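Local coordinates for Lin2111 protein (Listeria innocua, PDB 3EDP) that probably binds DNA as a transcription regulator of the GntR family, with a winged-helix DNA-binding domain joined to a UTRA domain, at residues S127-Q132 against L140-L145; L97-K102 against F158-I163; Y172-L177 against S207-E212. All blocks are in the same frame, centred on the assembly; numbering follows the deposited sequence. Where two conformers were deposited one is given.

Interaction 1: S127-Q132 against L140-L145; sequences SIKFVQ and LDRLIL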
loop_
_atom_site.group_PDB
_atom_site.type_symbol
_atom_site.label_atom_id
_atom_site.label_comp_id
_atom_site.label_asym_id
_atom_site.label_seq_id
_atom_site.Cartn_x
_atom_site.Cartn_y
_atom_site.Cartn_z
ATOM N N SER A 127 -0.136 -15.010 -12.764
ATOM C CA SER A 127 -1.415 -14.354 -12.600
ATOM C C SER A 127 -2.155 -15.077 -11.496
ATOM O O SER A 127 -2.379 -16.285 -11.577
ATOM C CB SER A 127 -2.218 -14.407 -13.897
ATOM O OG SER A 127 -3.462 -13.756 -13.735
ATOM N N ILE A 128 -2.501 -14.341 -10.450
ATOM C CA ILE A 128 -3.212 -14.916 -9.322
ATOM C C ILE A 128 -4.533 -14.191 -9.157
ATOM O O ILE A 128 -4.590 -12.964 -9.207
ATOM C CB ILE A 128 -2.394 -14.796 -8.021
ATOM C CG1 ILE A 128 -1.088 -15.581 -8.146
ATOM C CG2 ILE A 128 -3.200 -15.299 -6.836
ATOM C CD1 ILE A 128 -0.083 -15.286 -7.054
ATOM N N LYS A 129 -5.601 -14.953 -8.985
ATOM C CA LYS A 129 -6.896 -14.363 -8.719
ATOM C C LYS A 129 -7.454 -14.950 -7.434
ATOM O O LYS A 129 -7.486 -16.174 -7.267
ATOM C CB LYS A 129 -7.849 -14.636 -9.881
ATOM C CG LYS A 129 -9.150 -13.845 -9.810
ATOM C CD LYS A 129 -10.092 -14.231 -10.940
ATOM C CE LYS A 129 -9.343 -14.416 -12.258
ATOM N NZ LYS A 129 -8.519 -13.226 -12.638
ATOM N N PHE A 130 -7.875 -14.085 -6.517
ATOM C CA PHE A 130 -8.557 -14.549 -5.312
ATOM C C PHE A 130 -9.738 -13.682 -4.878
ATOM O O PHE A 130 -9.867 -12.525 -5.272
ATOM C CB PHE A 130 -7.584 -14.770 -4.147
ATOM C CG PHE A 130 -6.938 -13.514 -3.628
ATOM C CD1 PHE A 130 -7.572 -12.734 -2.674
ATOM C CD2 PHE A 130 -5.679 -13.136 -4.064
ATOM C CE1 PHE A 130 -6.974 -11.586 -2.187
ATOM C CE2 PHE A 130 -5.072 -11.994 -3.574
ATOM C CZ PHE A 130 -5.724 -11.215 -2.637
ATOM N N VAL A 131 -10.601 -14.276 -4.064
ATOM C CA VAL A 131 -11.853 -13.666 -3.659
ATOM C C VAL A 131 -11.933 -13.731 -2.144
ATOM O O VAL A 131 -11.379 -14.636 -1.517
ATOM C CB VAL A 131 -13.062 -14.404 -4.290
ATOM C CG1 VAL A 131 -14.309 -14.223 -3.445
ATOM C CG2 VAL A 131 -13.299 -13.929 -5.720
ATOM N N GLN A 132 -12.616 -12.765 -1.555
ATOM C CA GLN A 132 -12.655 -12.638 -0.111
ATOM C C GLN A 132 -14.023 -12.104 0.282
ATOM O O GLN A 132 -14.486 -11.115 -0.285
ATOM C CB GLN A 132 -11.567 -11.660 0.314
ATOM C CG GLN A 132 -11.198 -11.678 1.773
ATOM C CD GLN A 132 -10.046 -10.737 2.057
ATOM O OE1 GLN A 132 -9.493 -10.122 1.140
ATOM N NE2 GLN A 132 -9.675 -10.619 3.325
ATOM N N LEU A 140 -12.721 -8.936 -5.025
ATOM C CA LEU A 140 -11.940 -9.717 -5.966
ATOM C C LEU A 140 -10.574 -9.074 -6.146
ATOM O O LEU A 140 -10.468 -7.866 -6.363
ATOM C CB LEU A 140 -12.672 -9.797 -7.308
ATOM C CG LEU A 140 -11.900 -10.401 -8.475
ATOM C CD1 LEU A 140 -11.743 -11.890 -8.258
ATOM C CD2 LEU A 140 -12.639 -10.136 -9.776
ATOM N N ASP A 141 -9.527 -9.880 -6.040
ATOM C CA ASP A 141 -8.175 -9.383 -6.238
ATOM C C ASP A 141 -7.496 -10.101 -7.380
ATOM O O ASP A 141 -7.649 -11.309 -7.545
ATOM C CB ASP A 141 -7.332 -9.533 -4.967
ATOM C CG ASP A 141 -7.575 -8.414 -3.979
ATOM O OD1 ASP A 141 -6.673 -7.567 -3.810
ATOM O OD2 ASP A 141 -8.675 -8.365 -3.389
ATOM N N ARG A 142 -6.752 -9.343 -8.174
ATOM C CA ARG A 142 -5.897 -9.932 -9.186
ATOM C C ARG A 142 -4.480 -9.390 -9.021
ATOM O O ARG A 142 -4.273 -8.176 -8.919
ATOM C CB ARG A 142 -6.447 -9.677 -10.592
ATOM C CG ARG A 142 -5.394 -9.725 -11.689
ATOM C CD ARG A 142 -5.858 -10.531 -12.903
ATOM N NE ARG A 142 -7.305 -10.488 -13.107
ATOM C CZ ARG A 142 -7.994 -9.396 -13.436
ATOM N NH1 ARG A 142 -7.374 -8.228 -13.580
ATOM N NH2 ARG A 142 -9.310 -9.469 -13.599
ATOM N N LEU A 143 -3.521 -10.309 -8.967
ATOM C CA LEU A 143 -2.104 -9.995 -8.811
ATOM C C LEU A 143 -1.316 -10.469 -10.026
ATOM O O LEU A 143 -1.540 -11.573 -10.544
ATOM C CB LEU A 143 -1.539 -10.726 -7.600
ATOM C CG LEU A 143 -1.551 -10.118 -6.206
ATOM C CD1 LEU A 143 -2.971 -9.996 -5.682
ATOM C CD2 LEU A 143 -0.695 -10.984 -5.291
ATOM N N ILE A 144 -0.382 -9.638 -10.461
ATOM C CA ILE A 144 0.510 -9.976 -11.555
ATOM C C ILE A 144 1.956 -9.837 -11.073
ATOM O O ILE A 144 2.366 -8.765 -10.633
ATOM C CB ILE A 144 0.276 -9.061 -12.768
ATOM C CG1 ILE A 144 -1.201 -9.078 -13.179
ATOM C CG2 ILE A 144 1.172 -9.480 -13.933
ATOM C CD1 ILE A 144 -1.673 -10.389 -13.787
ATOM N N LEU A 145 2.713 -10.929 -11.142
ATOM C CA LEU A 145 4.114 -10.960 -10.714
ATOM C C LEU A 145 4.975 -11.557 -11.822
ATOM O O LEU A 145 4.829 -12.724 -12.147
ATOM C CB LEU A 145 4.271 -11.845 -9.477
ATOM C CG LEU A 145 3.444 -11.570 -8.219
ATOM C CD1 LEU A 145 3.711 -12.643 -7.161
ATOM C CD2 LEU A 145 3.768 -10.212 -7.668
#

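Interaction 2: L97-K102 against F158-I163; sequences LKKDIK and FQIINI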
loop_
_atom_site.group_PDB
_atom_site.type_symbol
_atom_site.label_atom_id
_atom_site.label_comp_id
_atom_site.label_asym_id
_atom_site.label_seq_id
_atom_site.Cartn_x
_atom_site.Cartn_y
_atom_site.Cartn_z
ATOM N N LEU A 97 -14.656 -15.266 5.442
ATOM C CA LEU A 97 -13.769 -14.196 5.891
ATOM C C LEU A 97 -12.307 -14.597 5.714
ATOM O O LEU A 97 -11.415 -14.075 6.386
ATOM C CB LEU A 97 -14.067 -13.804 7.341
ATOM C CG LEU A 97 -15.331 -12.964 7.545
ATOM C CD1 LEU A 97 -15.732 -12.926 9.013
ATOM C CD2 LEU A 97 -15.141 -11.555 6.993
ATOM N N LYS A 98 -12.080 -15.537 4.803
ATOM C CA LYS A 98 -10.738 -15.953 4.427
ATOM C C LYS A 98 -10.557 -15.727 2.933
ATOM O O LYS A 98 -11.459 -15.220 2.263
ATOM C CB LYS A 98 -10.515 -17.425 4.777
ATOM C CG LYS A 98 -10.606 -17.723 6.266
ATOM C CD LYS A 98 -9.408 -17.168 7.019
ATOM C CE LYS A 98 -9.758 -16.868 8.468
ATOM N NZ LYS A 98 -10.469 -18.000 9.125
ATOM N N LYS A 99 -9.396 -16.102 2.412
ATOM C CA LYS A 99 -9.100 -15.885 1.002
ATOM C C LYS A 99 -9.238 -17.173 0.201
ATOM O O LYS A 99 -8.721 -18.218 0.591
ATOM C CB LYS A 99 -7.712 -15.266 0.835
ATOM C CG LYS A 99 -7.558 -13.956 1.600
ATOM C CD LYS A 99 -6.269 -13.241 1.266
ATOM C CE LYS A 99 -6.202 -11.904 1.988
ATOM N NZ LYS A 99 -4.900 -11.213 1.792
ATOM N N ASP A 100 -9.947 -17.081 -0.919
ATOM C CA ASP A 100 -10.264 -18.238 -1.747
ATOM C C ASP A 100 -9.664 -18.074 -3.142
ATOM O O ASP A 100 -10.120 -17.238 -3.926
ATOM C CB ASP A 100 -11.783 -18.401 -1.844
ATOM C CG ASP A 100 -12.197 -19.608 -2.674
ATOM O OD1 ASP A 100 -11.431 -20.596 -2.733
ATOM O OD2 ASP A 100 -13.302 -19.569 -3.263
ATOM N N ILE A 101 -8.640 -18.870 -3.447
ATOM C CA ILE A 101 -7.957 -18.768 -4.736
ATOM C C ILE A 101 -8.802 -19.324 -5.881
ATOM O O ILE A 101 -9.302 -20.443 -5.815
ATOM C CB ILE A 101 -6.581 -19.467 -4.714
ATOM C CG1 ILE A 101 -5.731 -18.932 -3.566
ATOM C CG2 ILE A 101 -5.854 -19.266 -6.033
ATOM C CD1 ILE A 101 -4.310 -19.437 -3.597
ATOM N N LYS A 102 -8.966 -18.527 -6.928
ATOM C CA LYS A 102 -9.765 -18.925 -8.075
ATOM C C LYS A 102 -8.879 -19.380 -9.227
ATOM O O LYS A 102 -9.250 -20.253 -9.999
ATOM C CB LYS A 102 -10.629 -17.752 -8.554
ATOM C CG LYS A 102 -11.438 -17.065 -7.468
ATOM C CD LYS A 102 -12.784 -17.732 -7.243
ATOM C CE LYS A 102 -12.702 -18.820 -6.197
ATOM N NZ LYS A 102 -14.061 -19.271 -5.785
ATOM N N PHE A 158 3.771 -18.819 -2.667
ATOM C CA PHE A 158 2.877 -17.722 -3.016
ATOM C C PHE A 158 1.776 -17.561 -1.973
ATOM O O PHE A 158 0.579 -17.650 -2.276
ATOM C CB PHE A 158 2.305 -17.904 -4.427
ATOM C CG PHE A 158 3.330 -17.748 -5.512
ATOM C CD1 PHE A 158 3.493 -16.536 -6.164
ATOM C CD2 PHE A 158 4.153 -18.808 -5.862
ATOM C CE1 PHE A 158 4.452 -16.392 -7.155
ATOM C CE2 PHE A 158 5.104 -18.669 -6.853
ATOM C CZ PHE A 158 5.257 -17.461 -7.496
ATOM N N GLN A 159 2.195 -17.339 -0.730
ATOM C CA GLN A 159 1.250 -17.108 0.355
ATOM C C GLN A 159 0.566 -15.769 0.138
ATOM O O GLN A 159 1.232 -14.766 -0.125
ATOM C CB GLN A 159 1.961 -17.148 1.710
ATOM C CG GLN A 159 2.763 -18.431 1.919
ATOM C CD GLN A 159 3.329 -18.554 3.329
ATOM O OE1 GLN A 159 3.561 -17.552 4.012
ATOM N NE2 GLN A 159 3.552 -19.785 3.769
ATOM N N ILE A 160 -0.760 -15.752 0.220
ATOM C CA ILE A 160 -1.496 -14.512 -0.026
ATOM C C ILE A 160 -2.174 -13.937 1.214
ATOM O O ILE A 160 -3.082 -13.124 1.098
ATOM C CB ILE A 160 -2.536 -14.665 -1.155
ATOM C CG1 ILE A 160 -3.586 -15.713 -0.773
ATOM C CG2 ILE A 160 -1.847 -14.995 -2.472
ATOM C CD1 ILE A 160 -4.769 -15.766 -1.724
ATOM N N ILE A 161 -1.735 -14.367 2.393
ATOM C CA ILE A 161 -2.231 -13.817 3.651
ATOM C C ILE A 161 -1.872 -12.324 3.727
ATOM O O ILE A 161 -2.699 -11.491 4.083
ATOM C CB ILE A 161 -1.597 -14.545 4.864
ATOM C CG1 ILE A 161 -1.974 -16.029 4.854
ATOM C CG2 ILE A 161 -2.009 -13.881 6.175
ATOM C CD1 ILE A 161 -3.470 -16.276 4.718
ATOM N N ASN A 162 -0.634 -12.002 3.370
ATOM C CA ASN A 162 -0.136 -10.633 3.410
ATOM C C ASN A 162 0.510 -10.273 2.074
ATOM O O ASN A 162 1.605 -10.751 1.748
ATOM C CB ASN A 162 0.872 -10.487 4.557
ATOM C CG ASN A 162 1.351 -9.038 4.759
ATOM O OD1 ASN A 162 1.986 -8.719 5.768
ATOM N ND2 ASN A 162 1.055 -8.173 3.807
ATOM N N ILE A 163 -0.167 -9.420 1.308
ATOM C CA ILE A 163 0.270 -9.103 -0.046
ATOM C C ILE A 163 1.616 -8.374 -0.075
ATOM O O ILE A 163 2.425 -8.583 -0.983
ATOM C CB ILE A 163 -0.785 -8.257 -0.800
ATOM C CG1 ILE A 163 -2.151 -8.943 -0.749
ATOM C CG2 ILE A 163 -0.355 -8.031 -2.250
ATOM C CD1 ILE A 163 -2.141 -10.357 -1.337
#

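Interaction 3: Y172-L177 against S207-E212; sequences YKLFEL and SVFYAE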
loop_
_atom_site.group_PDB
_atom_site.type_symbol
_atom_site.label_atom_id
_atom_site.label_comp_id
_atom_site.label_asym_id
_atom_site.label_seq_id
_atom_site.Cartn_x
_atom_site.Cartn_y
_atom_site.Cartn_z
ATOM N N TYR A 172 13.688 -8.450 -5.699
ATOM C CA TYR A 172 13.882 -7.080 -5.248
ATOM C C TYR A 172 13.042 -6.742 -4.028
ATOM O O TYR A 172 12.035 -7.383 -3.754
ATOM C CB TYR A 172 13.561 -6.096 -6.372
ATOM C CG TYR A 172 14.466 -6.222 -7.566
ATOM C CD1 TYR A 172 15.697 -5.580 -7.599
ATOM C CD2 TYR A 172 14.093 -6.988 -8.665
ATOM C CE1 TYR A 172 16.536 -5.700 -8.697
ATOM C CE2 TYR A 172 14.922 -7.113 -9.766
ATOM C CZ TYR A 172 16.141 -6.467 -9.777
ATOM O OH TYR A 172 16.965 -6.591 -10.872
ATOM N N LYS A 173 13.467 -5.721 -3.298
ATOM C CA LYS A 173 12.757 -5.285 -2.103
ATOM C C LYS A 173 11.710 -4.241 -2.488
ATOM O O LYS A 173 11.933 -3.427 -3.387
ATOM C CB LYS A 173 13.764 -4.745 -1.076
ATOM C CG LYS A 173 13.205 -3.770 -0.053
ATOM C CD LYS A 173 12.281 -4.449 0.947
ATOM C CE LYS A 173 11.597 -3.429 1.855
ATOM N NZ LYS A 173 10.288 -3.917 2.378
ATOM N N LEU A 174 10.551 -4.294 -1.846
ATOM C CA LEU A 174 9.527 -3.279 -2.052
ATOM C C LEU A 174 10.045 -1.937 -1.542
ATOM O O LEU A 174 10.598 -1.861 -0.448
ATOM C CB LEU A 174 8.248 -3.650 -1.307
ATOM C CG LEU A 174 7.162 -2.576 -1.328
ATOM C CD1 LEU A 174 6.812 -2.206 -2.763
ATOM C CD2 LEU A 174 5.932 -3.055 -0.578
ATOM N N PHE A 175 9.864 -0.884 -2.330
ATOM C CA PHE A 175 10.342 0.445 -1.945
ATOM C C PHE A 175 9.238 1.498 -1.969
ATOM O O PHE A 175 9.182 2.365 -1.101
ATOM C CB PHE A 175 11.487 0.889 -2.858
ATOM C CG PHE A 175 11.901 2.324 -2.656
ATOM C CD1 PHE A 175 12.562 2.710 -1.502
ATOM C CD2 PHE A 175 11.619 3.286 -3.613
ATOM C CE1 PHE A 175 12.935 4.035 -1.310
ATOM C CE2 PHE A 175 12.002 4.616 -3.427
ATOM C CZ PHE A 175 12.651 4.984 -2.280
ATOM N N GLU A 176 8.354 1.408 -2.963
ATOM C CA GLU A 176 7.296 2.393 -3.107
ATOM C C GLU A 176 6.023 1.804 -3.700
ATOM O O GLU A 176 6.041 0.787 -4.397
ATOM C CB GLU A 176 7.774 3.592 -3.934
ATOM C CG GLU A 176 8.408 3.217 -5.259
ATOM C CD GLU A 176 8.630 4.410 -6.176
ATOM O OE1 GLU A 176 8.864 5.523 -5.658
ATOM O OE2 GLU A 176 8.565 4.236 -7.415
ATOM N N LEU A 177 4.910 2.446 -3.377
ATOM C CA LEU A 177 3.594 2.028 -3.817
ATOM C C LEU A 177 2.874 3.183 -4.524
ATOM O O LEU A 177 2.747 4.278 -3.967
ATOM C CB LEU A 177 2.782 1.591 -2.601
ATOM C CG LEU A 177 1.336 1.196 -2.909
ATOM C CD1 LEU A 177 1.308 0.047 -3.895
ATOM C CD2 LEU A 177 0.588 0.838 -1.632
ATOM N N SER A 207 -2.894 -0.972 -7.854
ATOM C CA SER A 207 -1.640 -0.750 -7.140
ATOM C C SER A 207 -0.469 -1.206 -8.002
ATOM O O SER A 207 -0.488 -2.306 -8.563
ATOM C CB SER A 207 -1.625 -1.514 -5.817
ATOM O OG SER A 207 -2.739 -1.215 -5.007
ATOM N N VAL A 208 0.537 -0.353 -8.132
ATOM C CA VAL A 208 1.789 -0.754 -8.749
ATOM C C VAL A 208 2.881 -0.697 -7.680
ATOM O O VAL A 208 3.096 0.339 -7.068
ATOM C CB VAL A 208 2.159 0.156 -9.925
ATOM C CG1 VAL A 208 3.504 -0.270 -10.516
ATOM C CG2 VAL A 208 1.062 0.118 -10.986
ATOM N N PHE A 209 3.536 -1.823 -7.424
ATOM C CA PHE A 209 4.577 -1.875 -6.405
ATOM C C PHE A 209 5.928 -1.702 -7.093
ATOM O O PHE A 209 6.212 -2.365 -8.101
ATOM C CB PHE A 209 4.543 -3.202 -5.650
ATOM C CG PHE A 209 3.265 -3.455 -4.879
ATOM C CD1 PHE A 209 3.180 -3.142 -3.531
ATOM C CD2 PHE A 209 2.169 -4.035 -5.493
ATOM C CE1 PHE A 209 2.017 -3.394 -2.809
ATOM C CE2 PHE A 209 0.999 -4.288 -4.780
ATOM C CZ PHE A 209 0.924 -3.966 -3.436
ATOM N N TYR A 210 6.752 -0.808 -6.557
ATOM C CA TYR A 210 8.059 -0.519 -7.137
ATOM C C TYR A 210 9.192 -0.921 -6.214
ATOM O O TYR A 210 9.100 -0.753 -4.998
ATOM C CB TYR A 210 8.197 0.984 -7.408
ATOM C CG TYR A 210 7.337 1.504 -8.534
ATOM C CD1 TYR A 210 7.842 1.598 -9.824
ATOM C CD2 TYR A 210 6.025 1.913 -8.310
ATOM C CE1 TYR A 210 7.076 2.076 -10.860
ATOM C CE2 TYR A 210 5.244 2.403 -9.350
ATOM C CZ TYR A 210 5.779 2.475 -10.622
ATOM O OH TYR A 210 5.031 2.952 -11.668
ATOM N N ALA A 211 10.257 -1.451 -6.809
ATOM C CA ALA A 211 11.567 -1.481 -6.174
ATOM C C ALA A 211 12.217 -0.113 -6.405
ATOM O O ALA A 211 11.727 0.677 -7.210
ATOM C CB ALA A 211 12.438 -2.590 -6.778
ATOM N N GLU A 212 13.317 0.160 -5.707
ATOM C CA GLU A 212 14.057 1.408 -5.898
ATOM C C GLU A 212 14.382 1.666 -7.368
ATOM O O GLU A 212 14.470 0.735 -8.171
ATOM C CB GLU A 212 15.349 1.410 -5.074
ATOM C CG GLU A 212 15.233 2.153 -3.753
ATOM C CD GLU A 212 16.555 2.268 -3.028
ATOM O OE1 GLU A 212 16.980 1.266 -2.413
ATOM O OE2 GLU A 212 17.162 3.363 -3.054
HETATM O O HOH W 1 14.164 -1.855 -3.762
#

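Interaction 1: S127-Q132 against L140-L145
Lys129 and Arg142 lie side by side across two antiparallel strands, their chains pointing the same way. The Lys129 chain starts with CB near Asp141 O. CG stands anti to the backbone N (chi1 -169°) and packs on Leu140 CD1 at 3.6 Å. CD stays beside the same methyl. The chain then bends at its last two torsions, which carries NZ to the edge of the Arg142 guanidinium, in its plane. NZ ends 3.0 Å from Arg142 NE. These are two donors and form no bond with each other. Both cations are salt-bridged to Glu189, whose carboxylate probably offsets their like charges. Val131 CG2 packs on the same Leu140 methyl.

The face with Ile128, Phe130, Asp141 and Leu143 is different. Asp141 CB lies over one face of the Phe130 ring, 3.5 Å from its centroid, in a CH-pi contact. The carboxylate plane is almost parallel to the ring, 3° away. His222 ND1 bonds to Asp141 OD2 and probably helps fix that rotation. Leu143 CD1 meets Phe130 CE2 at 3.6 Å.

Four backbone bonds tie the strands. Ile128 and Leu143 exchange a pair, with both N to O distances 2.9 Å. Phe130 and Asp141 exchange another, and Asp141 N to Phe130 O is the shorter at 2.8 Å. This is regular antiparallel pairing within the beta hairpin 124-134/137-146, in the central sheet of the UTRA domain.

Interaction 2: L97-K102 against F158-I163
Lys99 reaches from an edge strand of the UTRA-domain sheet to the loop that leads into helix 163-167. Its ammonium meets two successive backbone carbonyls, those of Ile160 and Ile161, just ahead of the helix.

The apolar part centres on Ile160. Its CD1 packs against Ile101 CG1 at 3.8 Å and Lys99 CB at 3.9 Å. Ile160 CG1 is placed between the backbone N and the carbonyl carbon (chi1 62°), which turns the CD1 methyl toward the strand. Phe130 of strand 124-134 and Thr86 of helix 79-86 also touch Ile160. Thr86 and Met85 of the same helix touch Ile101 as well, so the helix contributes to both sides of this small apolar patch.

The polar part is a two-bond grip by one NZ. Lys99 is extended beyond CG, with its last three torsions all near 180°, so the ammonium is held at full stretch from the strand. The charge would probably polarise both carbonyls. The two bonds differ in quality, and the one to Ile160 is the better formed. Lys99 NZ lies 2.7 Å from Ile160 O, in the carbonyl plane. From Ile161 O it is 3.2 Å away, and it approaches from above that carbonyl plane, well off the lone-pair directions.

Interaction 3: Y172-L177 against S207-E212
Tyr210, Leu177 and Glu176 carry much of this contact between the edge strand 176-185 and its neighbour 201-211. Tyr210 is gripped through its backbone. Its carbonyl O accepts from two successive amides, Phe175 N at 2.8 Å and Glu176 N at 3.1 Å. Its own N donates to Glu176 O at 2.8 Å. Phe175 and Glu176 thus both face Tyr210, which makes a classic beta bulge.

The Glu176 side chain also lies against Tyr210. In the conformer given, Glu176 OE2 is over one face of the ring, 3.2 Å from Tyr210 CG. This placement is doubtful, because the side chain has a second conformer.

Leu177 lies alongside Phe209, with its CG anti to the backbone N (chi1 177°). Leu177 CD1 is over one face of the Phe209 ring, 3.9 Å from the centroid, in a CH-pi contact. Leu174 CD1 comes to the edge of the same ring, near its plane.

Beyond the bulge, Glu212 CG makes a CH-pi contact with the Phe175 ring, over its centre and 3.6 Å from the centroid. A water accepts from Glu212 N and donates to Lys173 O, bridging the two backbones. Leu177 of the second subunit packs on Leu177. The chemistry implies a join made by three backbone bonds together with side-chain packing: apolar at Phe209 on one side, and partly exposed at Phe175 and Glu212 on the other.

How the interactions relate
All three contacts reach one antiparallel sheet but sit at different places in it. Interaction 1 is the buried one, between two inner strands. Interaction 2 brings a loop to the edge strand 99-108, and interaction 3 lies at the other edge strand, 176-185; both are partly buried. Interactions 1 and 2 touch: strand 99-108 pairs with strand 124-134, and interaction 1 is nested inside the chain loop that interaction 2 closes. Interaction 3 is about 18 Å from interaction 1, centre to centre. Regular pairing dominates interaction 1, a lysine on carbonyls interaction 2, and a bulge with a water interaction 3. Interactions 2 and 3 also meet the second subunit.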